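Local atomic coordinates of N-methyltransferase (Streptoalloteichus sp. ATCC 53650, PDB entry 5BSZ), a protein that probably transfers a methyl group from S-adenosylmethionine to the amino nitrogen of a deoxysugar, as a sugar N-methyltransferase linked to kedarcidin. Residues K28-V41 with G59-D71. Residues are numbered along the deposited sequence; the frame is centred on the assembly and turned at random.
Sequences KDFAAEAEWVRRVV and GEHLAHLVEHFPD. With SAH (S-adenosyl-L-homocysteine), chain B.
With CG anti to the carbonyl carbon in both residues, chi1 -80° in Phe-30 and -71° in His-61, the two rings swing into each other where helices 30-41 and 60-65 come together. They make an edge-to-face pair: the CD1 edge of Phe-30 sits over the centre of the imidazole, ring centroids 4.7 Å apart. Glu-60 lays its CG over one face of the phenyl ring, a CH-pi contact 3.7 Å from the centroid, then bends away to a salt bridge with Lys-88; CG of Lys-28 lies over the rim of the opposite face. Without that ring, as with an alanine here, one face of His-61 and the CG of Glu-60 would probably lose their partner, and the imidazole would be likely to tilt more easily. In its own plane His-61 donates its NE2 hydrogen to Glu-33 OE1 at 2.7 Å, a His-carboxylate hydrogen bond with the carboxylate turned nearly flat with the ring, although the placing of OE1 is less sure. Glu-33 OE2 also takes Lys-28 NZ on its syn lone pair at 2.7 Å, so the buried carboxylate is shared between lysine and histidine. Farther along, Ala-34 CB meets His-64 CB at 3.6 Å and also packs on Leu-65, which reaches on to Val-37. Arg-38 CD lies over the centre of the His-68 ring, a CH-pi contact 3.8 Å from its centroid, while its guanidinium grips Glu-35 side-on. Phe-69 closes the row against Val-41. The helix axes cross at -61°, both helices lying by strand 50-54 in the Rossmann-like methyltransferase fold, and His-61, its CE1 3.2 Å from O of S-adenosyl-L-homocysteine, brings the contact to the carboxylate end of the cofactor pocket.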
ATOM      1  N   LYS A  28       2.409  12.098 -26.859  1.00 58.48           N
ATOM      2  CA  LYS A  28       3.764  12.487 -27.204  1.00 45.61           C
ATOM      3  C   LYS A  28       3.964  12.442 -28.703  1.00 35.31           C
ATOM      4  O   LYS A  28       3.624  11.448 -29.341  1.00 35.44           O
ATOM      5  CB  LYS A  28       4.754  11.535 -26.545  1.00 53.06           C
ATOM      6  CG  LYS A  28       6.199  11.884 -26.852  1.00 47.63           C
ATOM      7  CD  LYS A  28       7.090  11.259 -25.802  1.00 43.63           C
ATOM      8  CE  LYS A  28       8.538  11.548 -26.101  1.00 39.88           C
ATOM      9  NZ  LYS A  28       8.904  12.903 -25.606  1.00 36.13           N
ATOM     10  N   ASP A  29       4.588  13.481 -29.249  1.00 30.46           N
ATOM     11  CA  ASP A  29       4.782  13.586 -30.683  1.00 30.03           C
ATOM     12  C   ASP A  29       6.165  13.064 -31.078  1.00 30.72           C
ATOM     13  O   ASP A  29       7.160  13.810 -31.191  1.00 25.00           O
ATOM     14  CB  ASP A  29       4.582  15.026 -31.118  1.00 32.60           C
ATOM     15  CG  ASP A  29       4.337  15.146 -32.585  1.00 36.04           C
ATOM     16  OD1 ASP A  29       3.879  16.228 -32.975  1.00 46.92           O
ATOM     17  OD2 ASP A  29       4.588  14.182 -33.343  1.00 36.72           O
ATOM     18  N   PHE A  30       6.222  11.753 -31.259  1.00 28.07           N
ATOM     19  CA  PHE A  30       7.493  11.115 -31.545  1.00 27.37           C
ATOM     20  C   PHE A  30       7.994  11.651 -32.869  1.00 29.15           C
ATOM     21  O   PHE A  30       9.176  11.938 -33.045  1.00 27.31           O
ATOM     22  CB  PHE A  30       7.290   9.610 -31.559  1.00 27.33           C
ATOM     23  CG  PHE A  30       7.257   9.023 -30.187  1.00 29.18           C
ATOM     24  CD1 PHE A  30       8.442   8.726 -29.524  1.00 29.86           C
ATOM     25  CD2 PHE A  30       6.057   8.775 -29.557  1.00 28.61           C
ATOM     26  CE1 PHE A  30       8.425   8.202 -28.239  1.00 33.41           C
ATOM     27  CE2 PHE A  30       6.028   8.238 -28.279  1.00 38.54           C
ATOM     28  CZ  PHE A  30       7.218   7.974 -27.605  1.00 35.53           C
ATOM     29  N   ALA A  31       7.050  11.842 -33.785  1.00 30.09           N
ATOM     30  CA  ALA A  31       7.335  12.364 -35.118  1.00 31.51           C
ATOM     31  C   ALA A  31       8.002  13.736 -35.106  1.00 30.56           C
ATOM     32  O   ALA A  31       9.046  13.924 -35.758  1.00 29.42           O
ATOM     33  CB  ALA A  31       6.058  12.366 -35.953  1.00 34.04           C
ATOM     34  N   ALA A  32       7.433  14.674 -34.348  1.00 27.10           N
ATOM     35  CA  ALA A  32       7.994  16.017 -34.222  1.00 27.43           C
ATOM     36  C   ALA A  32       9.403  15.917 -33.674  1.00 23.17           C
ATOM     37  O   ALA A  32      10.285  16.611 -34.125  1.00 21.84           O
ATOM     38  CB  ALA A  32       7.198  16.897 -33.247  1.00 29.36           C
ATOM     39  N   GLU A  33       9.582  15.108 -32.646  1.00 24.27           N
ATOM     40  CA  GLU A  33      10.869  15.043 -31.952  1.00 25.08           C
ATOM     41  C   GLU A  33      11.933  14.378 -32.840  1.00 22.12           C
ATOM     42  O   GLU A  33      13.047  14.880 -32.908  1.00 20.15           O
ATOM     43  CB  GLU A  33      10.725  14.368 -30.580  1.00 23.39           C
ATOM     44  CG  GLU A  33       9.780  15.071 -29.600  1.00 26.94           C
ATOM     45  CD  GLU A  33       9.549  14.342 -28.279  1.00 27.85           C
ATOM     46  OE1 GLU A  33       9.732  13.109 -28.215  1.00 25.19           O
ATOM     47  OE2 GLU A  33       9.113  15.001 -27.301  1.00 28.15           O
ATOM     48  N   ALA A  34      11.582  13.275 -33.506  1.00 17.91           N
ATOM     49  CA  ALA A  34      12.481  12.675 -34.489  1.00 25.23           C
ATOM     50  C   ALA A  34      12.894  13.697 -35.545  1.00 23.41           C
ATOM     51  O   ALA A  34      14.045  13.771 -35.963  1.00 23.09           O
ATOM     52  CB  ALA A  34      11.841  11.462 -35.111  1.00 21.06           C
ATOM     53  N   GLU A  35      11.937  14.523 -35.951  1.00 25.04           N
ATOM     54  CA  GLU A  35      12.209  15.608 -36.887  1.00 26.31           C
ATOM     55  C   GLU A  35      13.224  16.622 -36.385  1.00 24.54           C
ATOM     56  O   GLU A  35      14.126  17.054 -37.160  1.00 23.01           O
ATOM     57  CB  GLU A  35      10.872  16.240 -37.342  1.00 28.11           C
ATOM     58  CG  GLU A  35      10.962  17.439 -38.276  1.00 30.74           C
ATOM     59  CD  GLU A  35      11.780  17.172 -39.521  1.00 31.11           C
ATOM     60  OE1 GLU A  35      12.406  18.147 -40.014  1.00 36.85           O
ATOM     61  OE2 GLU A  35      11.917  15.986 -39.938  1.00 35.65           O
ATOM     62  N   TRP A  36      13.115  17.035 -35.111  1.00 21.76           N
ATOM     63  CA  TRP A  36      14.195  17.873 -34.575  1.00 18.77           C
ATOM     64  C   TRP A  36      15.573  17.292 -34.833  1.00 20.60           C
ATOM     65  O   TRP A  36      16.496  17.980 -35.260  1.00 18.74           O
ATOM     66  CB  TRP A  36      14.141  18.092 -33.069  1.00 22.09           C
ATOM     67  CG  TRP A  36      12.870  18.625 -32.515  1.00 25.68           C
ATOM     68  CD1 TRP A  36      11.941  19.397 -33.152  1.00 25.78           C
ATOM     69  CD2 TRP A  36      12.388  18.420 -31.176  1.00 23.64           C
ATOM     70  NE1 TRP A  36      10.883  19.656 -32.297  1.00 25.68           N
ATOM     71  CE2 TRP A  36      11.150  19.104 -31.071  1.00 27.90           C
ATOM     72  CE3 TRP A  36      12.890  17.745 -30.057  1.00 27.10           C
ATOM     73  CZ2 TRP A  36      10.407  19.125 -29.896  1.00 25.12           C
ATOM     74  CZ3 TRP A  36      12.137  17.769 -28.873  1.00 24.84           C
ATOM     75  CH2 TRP A  36      10.925  18.460 -28.808  1.00 24.52           C
ATOM     76  N   VAL A  37      15.732  16.018 -34.495  1.00 17.25           N
ATOM     77  CA  VAL A  37      17.028  15.359 -34.600  1.00 17.83           C
ATOM     78  C   VAL A  37      17.470  15.337 -36.080  1.00 15.36           C
ATOM     79  O   VAL A  37      18.582  15.748 -36.402  1.00 19.63           O
ATOM     80  CB  VAL A  37      16.962  13.900 -34.070  1.00 22.71           C
ATOM     81  CG1 VAL A  37      18.307  13.195 -34.301  1.00 20.61           C
ATOM     82  CG2 VAL A  37      16.607  13.883 -32.578  1.00 20.89           C
ATOM     83  N   ARG A  38      16.594  14.881 -36.962  1.00 18.24           N
ATOM     84  CA  ARG A  38      16.907  14.746 -38.388  1.00 21.63           C
ATOM     85  C   ARG A  38      17.426  16.085 -38.950  1.00 19.17           C
ATOM     86  O   ARG A  38      18.468  16.180 -39.608  1.00 21.24           O
ATOM     87  CB  ARG A  38      15.666  14.279 -39.171  1.00 23.14           C
ATOM     88  CG  ARG A  38      15.891  14.219 -40.696  1.00 24.93           C
ATOM     89  CD  ARG A  38      14.593  14.197 -41.504  1.00 30.11           C
ATOM     90  NE  ARG A  38      14.109  15.566 -41.584  1.00 31.95           N
ATOM     91  CZ  ARG A  38      14.646  16.504 -42.376  1.00 33.43           C
ATOM     92  NH1 ARG A  38      15.583  16.202 -43.277  1.00 30.83           N
ATOM     93  NH2 ARG A  38      14.193  17.749 -42.286  1.00 31.24           N
ATOM     94  N   ARG A  39      16.688  17.137 -38.623  1.00 22.52           N
ATOM     95  CA  ARG A  39      16.926  18.478 -39.145  1.00 24.44           C
ATOM     96  C   ARG A  39      18.237  19.037 -38.649  1.00 24.97           C
ATOM     97  O   ARG A  39      19.052  19.525 -39.442  1.00 20.98           O
ATOM     98  CB  ARG A  39      15.759  19.393 -38.753  1.00 30.61           C
ATOM     99  CG  ARG A  39      15.821  20.823 -39.243  1.00 44.84           C
ATOM    100  CD  ARG A  39      14.775  21.683 -38.536  1.00 49.69           C
ATOM    101  NE  ARG A  39      15.425  22.891 -38.037  1.00 53.46           N
ATOM    102  CZ  ARG A  39      14.843  24.075 -37.903  1.00 63.56           C
ATOM    103  NH1 ARG A  39      15.553  25.099 -37.450  1.00 74.08           N
ATOM    104  NH2 ARG A  39      13.560  24.236 -38.195  1.00 72.56           N
ATOM    105  N   VAL A  40      18.465  18.989 -37.335  1.00 22.11           N
ATOM    106  CA  VAL A  40      19.680  19.537 -36.756  1.00 18.37           C
ATOM    107  C   VAL A  40      20.929  18.760 -37.251  1.00 22.67           C
ATOM    108  O   VAL A  40      22.002  19.315 -37.473  1.00 21.59           O
ATOM    109  CB  VAL A  40      19.596  19.472 -35.205  1.00 25.72           C
ATOM    110  CG1 VAL A  40      20.956  19.669 -34.601  1.00 31.98           C
ATOM    111  CG2 VAL A  40      18.616  20.503 -34.646  1.00 26.88           C
ATOM    112  N   VAL A  41      20.811  17.442 -37.374  1.00 18.02           N
ATOM    113  CA  VAL A  41      21.894  16.598 -37.903  1.00 17.35           C
ATOM    114  C   VAL A  41      22.170  16.893 -39.412  1.00 17.39           C
ATOM    115  O   VAL A  41      23.307  17.129 -39.799  1.00 21.88           O
ATOM    116  CB  VAL A  41      21.555  15.102 -37.705  1.00 17.38           C
ATOM    117  CG1 VAL A  41      22.510  14.195 -38.499  1.00 16.43           C
ATOM    118  CG2 VAL A  41      21.650  14.761 -36.208  1.00 19.10           C
ATOM    119  N   GLY A  59      12.019   2.408 -28.312  1.00 23.19           N
ATOM    120  CA  GLY A  59      12.520   2.455 -29.679  1.00 26.13           C
ATOM    121  C   GLY A  59      11.624   3.205 -30.657  1.00 22.54           C
ATOM    122  O   GLY A  59      11.834   3.182 -31.879  1.00 20.38           O
ATOM    123  N   GLU A  60      10.642   3.927 -30.129  1.00 21.22           N
ATOM    124  CA  GLU A  60       9.740   4.602 -31.010  1.00 18.84           C
ATOM    125  C   GLU A  60      10.342   5.753 -31.809  1.00 22.33           C
ATOM    126  O   GLU A  60       9.993   5.928 -32.992  1.00 21.50           O
ATOM    127  CB  GLU A  60       8.477   5.008 -30.261  1.00 25.12           C
ATOM    128  CG  GLU A  60       7.484   5.637 -31.201  1.00 30.86           C
ATOM    129  CD  GLU A  60       6.569   4.595 -31.821  1.00 40.29           C
ATOM    130  OE1 GLU A  60       5.602   5.021 -32.482  1.00 42.53           O
ATOM    131  OE2 GLU A  60       6.794   3.383 -31.611  1.00 37.50           O
ATOM    132  N   HIS A  61      11.225   6.550 -31.206  1.00 19.28           N
ATOM    133  CA  HIS A  61      11.899   7.559 -31.987  1.00 17.78           C
ATOM    134  C   HIS A  61      12.734   6.869 -33.097  1.00 19.91           C
ATOM    135  O   HIS A  61      12.790   7.352 -34.225  1.00 17.51           O
ATOM    136  CB  HIS A  61      12.841   8.437 -31.161  1.00 17.77           C
ATOM    137  CG  HIS A  61      12.145   9.385 -30.223  1.00 20.16           C
ATOM    138  ND1 HIS A  61      12.015   9.144 -28.871  1.00 19.81           N
ATOM    139  CD2 HIS A  61      11.576  10.598 -30.443  1.00 25.68           C
ATOM    140  CE1 HIS A  61      11.361  10.152 -28.312  1.00 19.78           C
ATOM    141  NE2 HIS A  61      11.119  11.066 -29.232  1.00 21.51           N
ATOM    142  N   LEU A  62      13.428   5.791 -32.763  1.00 17.84           N
ATOM    143  CA  LEU A  62      14.215   5.078 -33.784  1.00 20.43           C
ATOM    144  C   LEU A  62      13.357   4.616 -34.983  1.00 20.15           C
ATOM    145  O   LEU A  62      13.807   4.638 -36.140  1.00 19.31           O
ATOM    146  CB  LEU A  62      14.961   3.881 -33.139  1.00 19.43           C
ATOM    147  CG  LEU A  62      16.244   4.178 -32.388  1.00 20.00           C
ATOM    148  CD1 LEU A  62      16.720   2.934 -31.626  1.00 20.00           C
ATOM    149  CD2 LEU A  62      17.252   4.674 -33.401  1.00 23.02           C
ATOM    150  N   ALA A  63      12.121   4.217 -34.700  1.00 20.87           N
ATOM    151  CA  ALA A  63      11.200   3.767 -35.743  1.00 23.23           C
ATOM    152  C   ALA A  63      10.907   4.897 -36.712  1.00 26.31           C
ATOM    153  O   ALA A  63      10.798   4.662 -37.919  1.00 22.46           O
ATOM    154  CB  ALA A  63       9.924   3.180 -35.141  1.00 24.23           C
ATOM    155  N   HIS A  64      10.846   6.135 -36.216  1.00 23.01           N
ATOM    156  CA  HIS A  64      10.858   7.278 -37.127  1.00 21.61           C
ATOM    157  C   HIS A  64      12.179   7.583 -37.784  1.00 23.57           C
ATOM    158  O   HIS A  64      12.254   7.899 -38.973  1.00 30.76           O
ATOM    159  CB  HIS A  64      10.308   8.546 -36.456  1.00 25.84           C
ATOM    160  CG  HIS A  64       8.891   8.381 -35.991  1.00 28.27           C
ATOM    161  ND1 HIS A  64       7.816   8.812 -36.724  1.00 33.64           N
ATOM    162  CD2 HIS A  64       8.373   7.775 -34.897  1.00 34.56           C
ATOM    163  CE1 HIS A  64       6.696   8.525 -36.083  1.00 36.62           C
ATOM    164  NE2 HIS A  64       7.009   7.889 -34.972  1.00 35.79           N
ATOM    165  N   LEU A  65      13.243   7.536 -37.024  1.00 23.62           N
ATOM    166  CA  LEU A  65      14.499   7.979 -37.555  1.00 21.54           C
ATOM    167  C   LEU A  65      15.104   7.042 -38.620  1.00 23.13           C
ATOM    168  O   LEU A  65      15.847   7.498 -39.484  1.00 23.42           O
ATOM    169  CB  LEU A  65      15.438   8.152 -36.395  1.00 20.72           C
ATOM    170  CG  LEU A  65      15.122   9.450 -35.602  1.00 22.34           C
ATOM    171  CD1 LEU A  65      15.706   9.252 -34.219  1.00 22.29           C
ATOM    172  CD2 LEU A  65      15.735  10.695 -36.191  1.00 25.34           C
ATOM    173  N   VAL A  66      14.781   5.758 -38.562  1.00 24.33           N
ATOM    174  CA  VAL A  66      15.475   4.796 -39.373  1.00 24.22           C
ATOM    175  C   VAL A  66      15.230   5.007 -40.862  1.00 24.97           C
ATOM    176  O   VAL A  66      16.077   4.598 -41.647  1.00 22.05           O
ATOM    177  CB  VAL A  66      15.187   3.295 -39.077  1.00 25.18           C
ATOM    178  CG1 VAL A  66      15.712   2.871 -37.728  1.00 37.01           C
ATOM    179  CG2 VAL A  66      13.729   2.908 -39.368  1.00 28.98           C
ATOM    180  N   GLU A  67      14.112   5.604 -41.264  1.00 27.76           N
ATOM    181  CA  GLU A  67      13.911   5.924 -42.695  1.00 32.72           C
ATOM    182  C   GLU A  67      15.034   6.825 -43.203  1.00 31.68           C
ATOM    183  O   GLU A  67      15.498   6.755 -44.359  1.00 29.47           O
ATOM    184  CB  GLU A  67      12.603   6.689 -42.915  1.00 44.39           C
ATOM    185  CG  GLU A  67      11.498   6.443 -41.904  1.00 54.44           C
ATOM    186  CD  GLU A  67      10.186   7.067 -42.356  1.00 64.65           C
ATOM    187  OE1 GLU A  67       9.151   6.632 -41.819  1.00 48.43           O
ATOM    188  OE2 GLU A  67      10.183   7.963 -43.248  1.00 71.11           O
ATOM    189  N   HIS A  68      15.486   7.704 -42.315  1.00 23.65           N
ATOM    190  CA  HIS A  68      16.494   8.687 -42.727  1.00 22.33           C
ATOM    191  C   HIS A  68      17.881   8.204 -42.401  1.00 19.89           C
ATOM    192  O   HIS A  68      18.844   8.581 -43.069  1.00 23.11           O
ATOM    193  CB  HIS A  68      16.158  10.048 -42.082  1.00 23.42           C
ATOM    194  CG  HIS A  68      14.767  10.497 -42.404  1.00 24.95           C
ATOM    195  ND1 HIS A  68      14.364  10.758 -43.701  1.00 26.67           N
ATOM    196  CD2 HIS A  68      13.650  10.607 -41.635  1.00 25.29           C
ATOM    197  CE1 HIS A  68      13.074  11.060 -43.710  1.00 26.63           C
ATOM    198  NE2 HIS A  68      12.623  10.992 -42.470  1.00 29.58           N
ATOM    199  N   PHE A  69      17.989   7.403 -41.342  1.00 21.41           N
ATOM    200  CA  PHE A  69      19.277   6.996 -40.816  1.00 19.50           C
ATOM    201  C   PHE A  69      19.242   5.474 -40.769  1.00 21.64           C
ATOM    202  O   PHE A  69      19.097   4.882 -39.702  1.00 20.60           O
ATOM    203  CB  PHE A  69      19.546   7.602 -39.439  1.00 24.84           C
ATOM    204  CG  PHE A  69      19.544   9.106 -39.448  1.00 23.92           C
ATOM    205  CD1 PHE A  69      20.644   9.815 -39.885  1.00 26.83           C
ATOM    206  CD2 PHE A  69      18.423   9.796 -39.025  1.00 23.10           C
ATOM    207  CE1 PHE A  69      20.622  11.201 -39.895  1.00 30.52           C
ATOM    208  CE2 PHE A  69      18.376  11.175 -39.029  1.00 17.89           C
ATOM    209  CZ  PHE A  69      19.478  11.888 -39.463  1.00 26.38           C
ATOM    210  N   PRO A  70      19.299   4.835 -41.952  1.00 23.63           N
ATOM    211  CA  PRO A  70      19.024   3.390 -42.022  1.00 25.36           C
ATOM    212  C   PRO A  70      20.046   2.536 -41.256  1.00 20.79           C
ATOM    213  O   PRO A  70      19.741   1.407 -40.939  1.00 21.61           O
ATOM    214  CB  PRO A  70      19.032   3.108 -43.543  1.00 28.37           C
ATOM    215  CG  PRO A  70      19.874   4.210 -44.152  1.00 26.84           C
ATOM    216  CD  PRO A  70      19.474   5.412 -43.301  1.00 26.15           C
ATOM    217  N   ASP A  71      21.220   3.045 -40.916  1.00 17.51           N
ATOM    218  CA  ASP A  71      22.216   2.247 -40.152  1.00 18.89           C
ATOM    219  C   ASP A  71      22.138   2.795 -38.697  1.00 18.34           C
ATOM    220  O   ASP A  71      22.847   3.728 -38.313  1.00 20.36           O
ATOM    221  CB  ASP A  71      23.593   2.405 -40.805  1.00 17.35           C
ATOM    222  CG  ASP A  71      24.760   1.875 -39.986  1.00 18.22           C
ATOM    223  OD1 ASP A  71      24.574   0.978 -39.140  1.00 22.78           O
ATOM    224  OD2 ASP A  71      25.908   2.381 -40.176  1.00 21.24           O
TER
HETATM  225  N   SAH B 301      14.550   8.527 -24.904  1.00 24.51           N
HETATM  226  CA  SAH B 301      13.300   7.738 -24.590  1.00 24.52           C
HETATM  227  CB  SAH B 301      13.257   7.152 -23.162  1.00 21.33           C
HETATM  228  CG  SAH B 301      12.408   7.760 -22.073  1.00 24.60           C
HETATM  229  SD  SAH B 301      12.398   6.995 -20.487  1.00 19.83           S
HETATM  230  C   SAH B 301      12.168   8.630 -25.007  1.00 25.41           C
HETATM  231  O   SAH B 301      12.296   9.806 -25.320  1.00 20.61           O
HETATM  232  OXT SAH B 301      11.096   8.138 -25.189  1.00 24.40           O
HETATM  233  C5' SAH B 301      14.075   7.026 -19.914  1.00 20.97           C
HETATM  234  C4' SAH B 301      14.785   5.721 -20.325  1.00 21.28           C
HETATM  235  O4' SAH B 301      16.169   5.753 -19.928  1.00 22.79           O
HETATM  236  C3' SAH B 301      14.220   4.487 -19.628  1.00 20.00           C
HETATM  237  O3' SAH B 301      13.814   3.575 -20.646  1.00 17.62           O
HETATM  238  C2' SAH B 301      15.342   3.856 -18.818  1.00 21.02           C
HETATM  239  O2' SAH B 301      15.325   2.407 -18.869  1.00 20.30           O
HETATM  240  C1' SAH B 301      16.557   4.470 -19.464  1.00 22.10           C
HETATM  241  N9  SAH B 301      17.736   4.602 -18.587  1.00 25.36           N
HETATM  242  C8  SAH B 301      17.764   4.996 -17.278  1.00 24.79           C
HETATM  243  N7  SAH B 301      19.031   4.969 -16.807  1.00 28.41           N
HETATM  244  C5  SAH B 301      19.807   4.513 -17.825  1.00 22.02           C
HETATM  245  C6  SAH B 301      21.232   4.234 -17.983  1.00 20.57           C
HETATM  246  N6  SAH B 301      22.003   4.468 -16.905  1.00 22.95           N
HETATM  247  N1  SAH B 301      21.651   3.809 -19.197  1.00 20.07           N
HETATM  248  C2  SAH B 301      20.819   3.571 -20.216  1.00 17.33           C
HETATM  249  N3  SAH B 301      19.496   3.804 -20.161  1.00 19.29           N
HETATM  250  C4  SAH B 301      18.958   4.271 -19.009  1.00 20.90           C